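SnoaL-like domain-containing protein (Burkholderia xenovorans LB400, PDB 3FGY) is of unknown function but adopts the cone-like NTF2 fold, whose members, SnoaL among them, often bind or transform small molecules in a pocket. Local coordinates at residues Leu58-Ala61 / Ser62-Glu66. Numbering follows the deposited sequence. Where two conformers were deposited one is given.
Sequences LQKA and SEMVE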
loop_
_atom_site.group_PDB
_atom_site.type_symbol
_atom_site.label_atom_id
_atom_site.label_comp_id
_atom_site.label_asym_id
_atom_site.label_seq_id
_atom_site.Cartn_x
_atom_site.Cartn_y
_atom_site.Cartn_z
ATOM N N LEU A 58 -6.707 -2.055 19.121
ATOM C CA LEU A 58 -5.379 -2.073 19.731
ATOM C C LEU A 58 -5.265 -3.208 20.787
ATOM O O LEU A 58 -4.239 -3.926 20.853
ATOM C CB LEU A 58 -5.038 -0.688 20.291
ATOM C CG LEU A 58 -4.960 0.435 19.218
ATOM C CD1 LEU A 58 -4.396 1.731 19.791
ATOM C CD2 LEU A 58 -4.177 0.034 17.990
ATOM N N GLN A 59 -6.342 -3.434 21.538
ATOM C CA GLN A 59 -6.360 -4.491 22.551
ATOM C C GLN A 59 -6.314 -5.861 21.869
ATOM O O GLN A 59 -5.529 -6.731 22.235
ATOM C CB GLN A 59 -7.599 -4.381 23.458
ATOM C CG GLN A 59 -7.692 -5.459 24.548
ATOM C CD GLN A 59 -6.543 -5.417 25.507
ATOM O OE1 GLN A 59 -5.999 -4.344 25.797
ATOM N NE2 GLN A 59 -6.163 -6.592 26.030
ATOM N N LYS A 60 -7.146 -6.033 20.852
ATOM C CA LYS A 60 -7.201 -7.293 20.149
ATOM C C LYS A 60 -5.863 -7.610 19.446
ATOM O O LYS A 60 -5.401 -8.764 19.461
ATOM C CB LYS A 60 -8.372 -7.270 19.171
ATOM C CG LYS A 60 -8.636 -8.590 18.534
ATOM C CD LYS A 60 -9.842 -8.550 17.664
ATOM C CE LYS A 60 -10.139 -9.896 17.057
ATOM N NZ LYS A 60 -11.397 -9.833 16.245
ATOM N N ALA A 61 -5.241 -6.597 18.855
ATOM C CA ALA A 61 -3.936 -6.775 18.194
ATOM C C ALA A 61 -2.892 -7.270 19.218
ATOM O O ALA A 61 -2.167 -8.243 18.964
ATOM C CB ALA A 61 -3.482 -5.488 17.546
ATOM N N SER A 62 -2.848 -6.636 20.391
ATOM C CA SER A 62 -1.916 -7.015 21.472
ATOM C C SER A 62 -2.104 -8.474 21.914
ATOM O O SER A 62 -1.131 -9.168 22.282
ATOM C CB SER A 62 -2.100 -6.069 22.653
ATOM O OG SER A 62 -3.181 -6.473 23.489
ATOM N N GLU A 63 -3.358 -8.923 21.872
ATOM C CA GLU A 63 -3.716 -10.278 22.236
ATOM C C GLU A 63 -3.393 -11.330 21.187
ATOM O O GLU A 63 -3.168 -12.493 21.547
ATOM C CB GLU A 63 -5.212 -10.345 22.568
ATOM C CG GLU A 63 -5.519 -9.672 23.886
ATOM C CD GLU A 63 -7.001 -9.544 24.185
ATOM O OE1 GLU A 63 -7.834 -10.076 23.417
ATOM O OE2 GLU A 63 -7.312 -8.891 25.207
HETATM N N MSE A 64 -3.344 -10.955 19.913
HETATM C CA MSE A 64 -3.222 -12.018 18.928
HETATM C C MSE A 64 -1.965 -12.015 18.096
HETATM O O MSE A 64 -1.658 -13.031 17.495
HETATM C CB MSE A 64 -4.455 -12.074 18.055
HETATM C CG MSE A 64 -5.634 -12.573 18.835
HETATM SE SE MSE A 64 -7.164 -12.559 17.741
HETATM C CE MSE A 64 -7.326 -14.466 17.261
ATOM N N VAL A 65 -1.181 -10.941 18.134
ATOM C CA VAL A 65 0.018 -10.881 17.296
ATOM C C VAL A 65 1.153 -10.155 18.001
ATOM O O VAL A 65 0.933 -9.220 18.787
ATOM C CB VAL A 65 -0.265 -10.250 15.916
ATOM C CG1 VAL A 65 -0.515 -8.755 16.013
ATOM C CG2 VAL A 65 0.901 -10.498 14.965
ATOM N N GLU A 66 2.369 -10.648 17.752
ATOM C CA GLU A 66 3.606 -10.011 18.158
ATOM C C GLU A 66 4.141 -9.368 16.892
ATOM O O GLU A 66 4.258 -10.043 15.865
ATOM C CB GLU A 66 4.582 -11.061 18.683
ATOM C CG GLU A 66 4.147 -11.710 20.006
ATOM C CD GLU A 66 4.853 -13.013 20.326
ATOM O OE1 GLU A 66 5.744 -13.420 19.563
ATOM O OE2 GLU A 66 4.519 -13.637 21.371
#
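Ser62 turns its hydroxyl back onto the helix, where OG donates to Gln59 O at 2.7 Å; chi1 places OG between its own backbone N and carbonyl carbon, within bonding distance of that oxygen. Ser62 N meanwhile keeps the ordinary helical bond to Leu58 O. Glu63 N, 3.1 Å from Gln59 O, is the second donor to that carbonyl, so one backbone oxygen receives both an amide and a hydroxyl. The Glu63 side chain runs out extended and meets Gln59 one turn back: NE2 of Gln59 gives a nearly straight bond (174°) to Glu63 OE2, 2.7 Å long. The acceptor lies almost in the amide plane, yet the amide reaches OE2 on its anti side and tilted out of the carboxylate plane, the two flat groups being turned 73° apart. A bend in the glutamine chain at chi2, 61°, brings NE2 up to the carboxylate. Met64, a selenomethionine, lies loosely alongside Lys60 in one of its two conformers; the lysine NZ forms a salt bridge with the Thr135 terminal carboxylate and a hydrogen bond to Pro43 O. Met64 N bonds to Ala61 O, three residues back, at 3.1 Å from above the carbonyl plane, and only weakly to Lys60 O, so the last turn has some 3-10 character. Val65 N approaches Ala61 O nearly in line with the C=O bond, at 3.0 Å, and Val65 then leaves helical geometry. This is the C-terminal end of helix 50-64, leading directly into strand 65-78, an edge strand of the sheet within this chain of NTF2-like fold.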